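Restriction endonuclease Hpy99I (Helicobacter pylori, PDB 3GOX) recognises and cleaves specific double-stranded DNA as a zinc-containing type II restriction endonuclease of the beta-beta-alpha-Me (His-Me finger) class. Local coordinates at residues 141-146 and 169-174; 16-21 and 33-38. All blocks are in the same frame, centred on the assembly; numbering follows the deposited sequence.

Overall arrangement
The two contacts lie on opposite sides of the chain's centre, with their centres 44 Å apart and their nearest atoms about 31 Å apart, and they share no strand or helix. Both are largely buried and both touch the second subunit, yet their chemistry differs. Interaction 1, in the endonuclease VII-like region, has no direct hydrogen bond between its segments; a zinc ion joins a loop to the end of a strand and the start of a helix, and the same helix reaches the bound DNA. Interaction 2, in the SH3-like region, is held by three backbone hydrogen bonds between antiparallel strands, flanked by apolar side chains, its nearest atom about 15 Å from the bound nucleic acid.

Interaction 1: residues 141-146 and 169-174. With ZN (zinc ion), chain F; nucleotides of chain D; nucleotides of chain C.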
loop_
_atom_site.group_PDB
_atom_site.type_symbol
_atom_site.label_atom_id
_atom_site.label_comp_id
_atom_site.label_asym_id
_atom_site.label_seq_id
_atom_site.Cartn_x
_atom_site.Cartn_y
_atom_site.Cartn_z
ATOM N N PRO A 141 -6.558 12.116 -9.665
ATOM C CA PRO A 141 -5.727 13.328 -9.726
ATOM C C PRO A 141 -4.276 13.155 -9.285
ATOM O O PRO A 141 -3.459 14.057 -9.532
ATOM C CB PRO A 141 -6.465 14.317 -8.824
ATOM C CG PRO A 141 -7.311 13.524 -7.941
ATOM C CD PRO A 141 -7.642 12.231 -8.674
ATOM N N ILE A 142 -3.953 12.028 -8.649
ATOM C CA ILE A 142 -2.591 11.806 -8.174
ATOM C C ILE A 142 -1.832 10.941 -9.171
ATOM O O ILE A 142 -0.929 11.430 -9.856
ATOM C CB ILE A 142 -2.561 11.225 -6.749
ATOM C CG1 ILE A 142 -3.248 12.192 -5.775
ATOM C CG2 ILE A 142 -1.102 10.943 -6.306
ATOM C CD1 ILE A 142 -3.320 11.704 -4.355
ATOM N N CYS A 143 -2.245 9.687 -9.312
ATOM C CA CYS A 143 -1.553 8.741 -10.178
ATOM C C CYS A 143 -1.888 8.892 -11.662
ATOM O O CYS A 143 -1.211 8.290 -12.496
ATOM C CB CYS A 143 -1.828 7.302 -9.743
ATOM S SG CYS A 143 -3.525 6.755 -10.008
ATOM N N GLU A 144 -2.936 9.661 -11.982
ATOM C CA GLU A 144 -3.317 9.944 -13.367
ATOM C C GLU A 144 -3.813 8.718 -14.126
ATOM O O GLU A 144 -3.969 8.772 -15.343
ATOM C CB GLU A 144 -2.175 10.646 -14.134
ATOM C CG GLU A 144 -1.785 11.987 -13.499
ATOM C CD GLU A 144 -0.685 12.747 -14.227
ATOM O OE1 GLU A 144 -0.116 12.236 -15.210
ATOM O OE2 GLU A 144 -0.380 13.878 -13.791
ATOM N N LYS A 145 -4.086 7.614 -13.424
ATOM C CA LYS A 145 -4.631 6.438 -14.093
ATOM C C LYS A 145 -6.125 6.606 -14.337
ATOM O O LYS A 145 -6.863 7.069 -13.472
ATOM C CB LYS A 145 -4.341 5.158 -13.318
ATOM C CG LYS A 145 -2.853 4.904 -13.122
ATOM C CD LYS A 145 -2.545 3.419 -12.781
ATOM C CE LYS A 145 -3.198 2.909 -11.491
ATOM N NZ LYS A 145 -2.658 3.575 -10.235
ATOM N N ARG A 146 -6.556 6.232 -15.534
ATOM C CA ARG A 146 -7.970 6.171 -15.849
ATOM C C ARG A 146 -8.550 4.858 -15.324
ATOM O O ARG A 146 -7.865 3.814 -15.257
ATOM C CB ARG A 146 -8.202 6.307 -17.356
ATOM C CG ARG A 146 -7.737 7.629 -17.929
ATOM C CD ARG A 146 -8.045 7.760 -19.408
ATOM N NE ARG A 146 -7.219 6.823 -20.154
ATOM C CZ ARG A 146 -5.942 7.017 -20.476
ATOM N NH1 ARG A 146 -5.326 8.161 -20.190
ATOM N NH2 ARG A 146 -5.278 6.082 -21.126
ATOM N N TRP A 169 -11.554 13.183 -4.018
ATOM C CA TRP A 169 -11.795 11.810 -4.410
ATOM C C TRP A 169 -10.573 11.315 -5.156
ATOM O O TRP A 169 -10.174 11.894 -6.165
ATOM C CB TRP A 169 -13.047 11.697 -5.291
ATOM C CG TRP A 169 -14.317 11.828 -4.504
ATOM C CD1 TRP A 169 -15.022 12.971 -4.260
ATOM C CD2 TRP A 169 -15.033 10.767 -3.852
ATOM N NE1 TRP A 169 -16.123 12.688 -3.496
ATOM C CE2 TRP A 169 -16.165 11.341 -3.242
ATOM C CE3 TRP A 169 -14.835 9.380 -3.748
ATOM C CZ2 TRP A 169 -17.088 10.585 -2.520
ATOM C CZ3 TRP A 169 -15.746 8.629 -3.028
ATOM C CH2 TRP A 169 -16.863 9.232 -2.425
ATOM N N ILE A 170 -9.981 10.234 -4.641
ATOM C CA ILE A 170 -8.778 9.635 -5.214
ATOM C C ILE A 170 -8.944 8.108 -5.186
ATOM O O ILE A 170 -9.825 7.569 -4.496
ATOM C CB ILE A 170 -7.467 10.054 -4.455
ATOM C CG1 ILE A 170 -7.484 9.603 -2.988
ATOM C CG2 ILE A 170 -7.234 11.577 -4.551
ATOM C CD1 ILE A 170 -6.172 9.904 -2.244
ATOM N N CYS A 171 -8.087 7.390 -5.908
ATOM C CA CYS A 171 -8.167 5.928 -5.884
ATOM C C CYS A 171 -7.624 5.369 -4.564
ATOM O O CYS A 171 -6.804 5.994 -3.902
ATOM C CB CYS A 171 -7.501 5.303 -7.119
ATOM S SG CYS A 171 -5.685 5.247 -7.074
ATOM N N ASP A 172 -8.140 4.208 -4.187
ATOM C CA ASP A 172 -7.748 3.517 -2.939
ATOM C C ASP A 172 -6.254 3.214 -2.939
ATOM O O ASP A 172 -5.614 3.288 -1.895
ATOM C CB ASP A 172 -8.597 2.234 -2.793
ATOM C CG ASP A 172 -8.271 1.416 -1.535
ATOM O OD1 ASP A 172 -8.775 1.746 -0.451
ATOM O OD2 ASP A 172 -7.576 0.378 -1.660
ATOM N N SER A 173 -5.699 2.888 -4.097
ATOM C CA SER A 173 -4.258 2.632 -4.205
ATOM C C SER A 173 -3.462 3.858 -3.758
ATOM O O SER A 173 -2.549 3.757 -2.919
ATOM C CB SER A 173 -3.933 2.250 -5.642
ATOM O OG SER A 173 -2.557 2.068 -5.865
ATOM N N CYS A 174 -3.782 5.026 -4.300
ATOM C CA CYS A 174 -3.107 6.265 -3.906
ATOM C C CYS A 174 -3.343 6.604 -2.444
ATOM O O CYS A 174 -2.419 7.020 -1.751
ATOM C CB CYS A 174 -3.565 7.438 -4.786
ATOM S SG CYS A 174 -2.777 7.389 -6.422
HETATM ZN ZN ZN F . -4.579 7.150 -7.886
ATOM P P DG D 7 -3.052 4.776 7.509
ATOM O OP1 DG D 7 -2.453 6.044 7.994
ATOM O OP2 DG D 7 -3.485 3.745 8.481
ATOM O "O5'" DG D 7 -4.313 5.151 6.610
ATOM C "C5'" DG D 7 -4.146 5.970 5.466
ATOM C "C4'" DG D 7 -5.426 6.026 4.664
ATOM O "O4'" DG D 7 -5.819 4.674 4.317
ATOM C "C3'" DG D 7 -6.639 6.624 5.373
ATOM O "O3'" DG D 7 -7.516 7.169 4.385
ATOM C "C2'" DG D 7 -7.268 5.406 6.023
ATOM C "C1'" DG D 7 -7.032 4.326 4.972
ATOM N N9 DG D 7 -6.890 2.975 5.519
ATOM C C8 DG D 7 -6.412 2.637 6.766
ATOM N N7 DG D 7 -6.462 1.354 7.008
ATOM C C5 DG D 7 -6.995 0.804 5.850
ATOM C C6 DG D 7 -7.315 -0.546 5.534
ATOM O O6 DG D 7 -7.218 -1.551 6.248
ATOM N N1 DG D 7 -7.818 -0.664 4.242
ATOM C C2 DG D 7 -8.012 0.379 3.371
ATOM N N2 DG D 7 -8.505 0.050 2.161
ATOM N N3 DG D 7 -7.745 1.646 3.660
ATOM C C4 DG D 7 -7.243 1.785 4.908
ATOM P P DG C 4 -11.176 -7.627 -2.288
ATOM O OP1 DG C 4 -11.957 -8.350 -3.326
ATOM O OP2 DG C 4 -10.284 -8.391 -1.375
ATOM O "O5'" DG C 4 -10.325 -6.505 -3.034
ATOM C "C5'" DG C 4 -10.987 -5.407 -3.663
ATOM C "C4'" DG C 4 -10.004 -4.326 -4.055
ATOM O "O4'" DG C 4 -9.308 -3.843 -2.881
ATOM C "C3'" DG C 4 -8.902 -4.725 -5.028
ATOM O "O3'" DG C 4 -8.473 -3.542 -5.709
ATOM C "C2'" DG C 4 -7.819 -5.222 -4.085
ATOM C "C1'" DG C 4 -7.931 -4.222 -2.941
ATOM N N9 DG C 4 -7.551 -4.718 -1.619
ATOM C C8 DG C 4 -7.911 -5.916 -1.046
ATOM N N7 DG C 4 -7.472 -6.052 0.177
ATOM C C5 DG C 4 -6.769 -4.881 0.424
ATOM C C6 DG C 4 -6.084 -4.439 1.596
ATOM O O6 DG C 4 -5.981 -5.004 2.696
ATOM N N1 DG C 4 -5.493 -3.196 1.404
ATOM C C2 DG C 4 -5.558 -2.460 0.247
ATOM N N2 DG C 4 -4.900 -1.288 0.251
ATOM N N3 DG C 4 -6.213 -2.846 -0.840
ATOM C C4 DG C 4 -6.790 -4.056 -0.683
HETATM O O HOH W 1 -3.069 1.280 -8.506
#
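Cys143 and Cys171 both place SG between their own backbone N and carbonyl carbon (chi1 69° and 78°), while Cys174 swings SG anti to its carbonyl carbon (chi1 -77°), and the three sulfurs thereby converge on one zinc ion. With Cys140 they form a four-cysteine site built from two CxxC pairs, one in the loop that includes 141-146 and the other where strand 166-171 runs into helix 172-180; antiparallel strands 155-159 and 166-171 followed by this helix are consistent with the beta-beta-alpha-Me motif. Zinc stands 2.4 Å from Cys143 SG and 2.3 Å from Cys174 SG.

Two sulfurs also accept backbone N-H groups, which probably tempers their negative charge. Cys171 is the N-cap of the helix, its SG taking a hydrogen bond from Cys174 N at 3.4 Å; Lys145 N reaches Cys143 SG at 3.6 Å. Cys143 CB lies against Cys174 SG at 3.5 Å.

Beside the metal, Ile170 presents its CG2 branch to two residues of the loop. Pro141 CG meets this methyl at 3.9 Å, the two side chains crossing at about a right angle, and Ile142 brings the end of its extended CG1 arm, CD1, to the same methyl. The second subunit adds Tyr194, packed on Ile170, and Val191, on Ile142. A water bridges the segments on another side, accepting from Lys145 NZ and hydrogen-bonded to Ser173 OG.

The first turn of the helix also touches the DNA. Guanine N2 lies in the minor groove, so a bond to it is consistent with base recognition there. Asp172 has CG anti to the backbone N, and its OD1 accepts a hydrogen bond from N2 of DG7 of chain D at 3.1 Å.

Interaction 2: residues 16-21 and 33-38; sequences DFVIAK and GVIRAV
Strands 17-20 and 33-38 run antiparallel but strongly splayed, their directions 119° apart and their axes 4.8 Å at closest approach, so the pairing is short: Val18 and Gly33 form a hydrogen-bonded pair and Phe17 and Val34 a non-hydrogen-bonded one. Gly33 N gives to Val18 O at 2.8 Å and Val18 N to Gly33 O at 2.9 Å, while Ile35 N reaches Asp16 O at 2.9 Å with an N-H...O angle of 164°. Asp16 O additionally receives a CA-H contact from Val34, and Gly33 O one from Phe17.

On one face of the sheet Phe17 turns CG anti to its carbonyl carbon (chi1 -72°), which brings the ring to Val34: CE1 comes to 3.8 Å from Val34 CB, and Val34 CG2 sits over one ring face, 4.1 Å above the plane and toward the rim. This pair abuts the second subunit, whose Gly135 packs on Phe17 and Val137 on Val34.

The two strands form a beta hairpin in the five-stranded antiparallel sheet of the SH3-like domain, where 17-20 lies between 32-39 and 61-63. On the face that Val18 occupies, its methyls meet Ile35 at about a right angle, both touching the terminal CD1 of Ile35, CG2 at 4.0 Å. Ile35 CG1 also lies against Asp16, 3.5 Å from its carbonyl O, while the carboxylate OD2 of Asp16 accepts a hydrogen bond from the backbone N of Lys13.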
loop_
_atom_site.group_PDB
_atom_site.type_symbol
_atom_site.label_atom_id
_atom_site.label_comp_id
_atom_site.label_asym_id
_atom_site.label_seq_id
_atom_site.Cartn_x
_atom_site.Cartn_y
_atom_site.Cartn_z
ATOM N N ASP A 16 20.160 -9.692 23.008
ATOM C CA ASP A 16 18.960 -10.301 23.591
ATOM C C ASP A 16 17.865 -9.255 23.753
ATOM O O ASP A 16 18.138 -8.063 23.928
ATOM C CB ASP A 16 19.209 -10.892 24.982
ATOM C CG ASP A 16 20.027 -12.165 24.969
ATOM O OD1 ASP A 16 20.228 -12.791 23.904
ATOM O OD2 ASP A 16 20.423 -12.558 26.091
ATOM N N PHE A 17 16.620 -9.717 23.724
ATOM C CA PHE A 17 15.457 -8.866 23.972
ATOM C C PHE A 17 14.859 -9.066 25.358
ATOM O O PHE A 17 14.822 -10.175 25.882
ATOM C CB PHE A 17 14.397 -9.105 22.891
ATOM C CG PHE A 17 14.787 -8.544 21.557
ATOM C CD1 PHE A 17 14.566 -7.214 21.257
ATOM C CD2 PHE A 17 15.425 -9.337 20.625
ATOM C CE1 PHE A 17 14.965 -6.705 20.029
ATOM C CE2 PHE A 17 15.821 -8.828 19.401
ATOM C CZ PHE A 17 15.583 -7.504 19.114
ATOM N N VAL A 18 14.423 -7.962 25.954
ATOM C CA VAL A 18 13.878 -7.944 27.293
ATOM C C VAL A 18 12.677 -7.024 27.348
ATOM O O VAL A 18 12.502 -6.160 26.462
ATOM C CB VAL A 18 14.912 -7.430 28.317
ATOM C CG1 VAL A 18 16.066 -8.425 28.440
ATOM C CG2 VAL A 18 15.429 -6.039 27.944
ATOM N N ILE A 19 11.879 -7.191 28.397
ATOM C CA ILE A 19 10.907 -6.174 28.762
ATOM C C ILE A 19 11.271 -5.601 30.120
ATOM O O ILE A 19 11.852 -6.282 30.978
ATOM C CB ILE A 19 9.451 -6.698 28.786
ATOM C CG1 ILE A 19 9.331 -7.942 29.665
ATOM C CG2 ILE A 19 8.970 -6.935 27.345
ATOM C CD1 ILE A 19 7.897 -8.433 29.826
ATOM N N ALA A 20 10.908 -4.346 30.322
ATOM C CA ALA A 20 10.929 -3.743 31.650
ATOM C C ALA A 20 9.840 -4.368 32.504
ATOM O O ALA A 20 8.676 -4.351 32.136
ATOM C CB ALA A 20 10.714 -2.227 31.549
ATOM N N LYS A 21 10.224 -4.907 33.655
ATOM C CA LYS A 21 9.242 -5.454 34.589
ATOM C C LYS A 21 8.421 -4.362 35.263
ATOM O O LYS A 21 7.255 -4.568 35.548
ATOM C CB LYS A 21 9.929 -6.288 35.672
ATOM C CG LYS A 21 10.547 -7.573 35.171
ATOM C CD LYS A 21 11.266 -8.333 36.307
ATOM C CE LYS A 21 10.297 -9.128 37.141
ATOM N NZ LYS A 21 10.987 -10.240 37.850
ATOM N N GLY A 33 13.053 -3.788 24.999
ATOM C CA GLY A 33 14.386 -3.269 24.747
ATOM C C GLY A 33 15.315 -4.352 24.252
ATOM O O GLY A 33 15.048 -5.545 24.396
ATOM N N VAL A 34 16.411 -3.911 23.643
ATOM C CA VAL A 34 17.495 -4.794 23.215
ATOM C C VAL A 34 18.751 -4.476 24.053
ATOM O O VAL A 34 19.072 -3.304 24.346
ATOM C CB VAL A 34 17.757 -4.665 21.705
ATOM C CG1 VAL A 34 18.133 -3.264 21.297
ATOM C CG2 VAL A 34 18.804 -5.677 21.271
ATOM N N ILE A 35 19.473 -5.517 24.468
ATOM C CA ILE A 35 20.673 -5.337 25.276
ATOM C C ILE A 35 21.821 -4.864 24.392
ATOM O O ILE A 35 22.137 -5.517 23.397
ATOM C CB ILE A 35 21.069 -6.661 25.968
ATOM C CG1 ILE A 35 19.905 -7.187 26.818
ATOM C CG2 ILE A 35 22.366 -6.497 26.788
ATOM C CD1 ILE A 35 19.451 -6.238 27.841
ATOM N N ARG A 36 22.433 -3.727 24.758
ATOM C CA ARG A 36 23.493 -3.095 23.975
ATOM C C ARG A 36 24.875 -3.172 24.606
ATOM O O ARG A 36 25.882 -3.033 23.917
ATOM C CB ARG A 36 23.138 -1.620 23.692
ATOM C CG ARG A 36 21.903 -1.411 22.812
ATOM C CD ARG A 36 21.895 -2.244 21.522
ATOM N NE ARG A 36 21.349 -1.511 20.392
ATOM C CZ ARG A 36 20.993 -2.065 19.239
ATOM N NH1 ARG A 36 21.075 -3.382 19.075
ATOM N NH2 ARG A 36 20.526 -1.295 18.258
ATOM N N ALA A 37 24.908 -3.334 25.924
ATOM C CA ALA A 37 26.148 -3.618 26.637
ATOM C C ALA A 37 25.794 -4.323 27.931
ATOM O O ALA A 37 24.696 -4.180 28.437
ATOM C CB ALA A 37 26.939 -2.326 26.906
ATOM N N VAL A 38 26.757 -5.086 28.443
ATOM C CA VAL A 38 26.619 -5.813 29.701
ATOM C C VAL A 38 27.731 -5.390 30.660
ATOM O O VAL A 38 28.908 -5.370 30.293
ATOM C CB VAL A 38 26.684 -7.347 29.480
ATOM C CG1 VAL A 38 26.645 -8.087 30.815
ATOM C CG2 VAL A 38 25.550 -7.824 28.560
#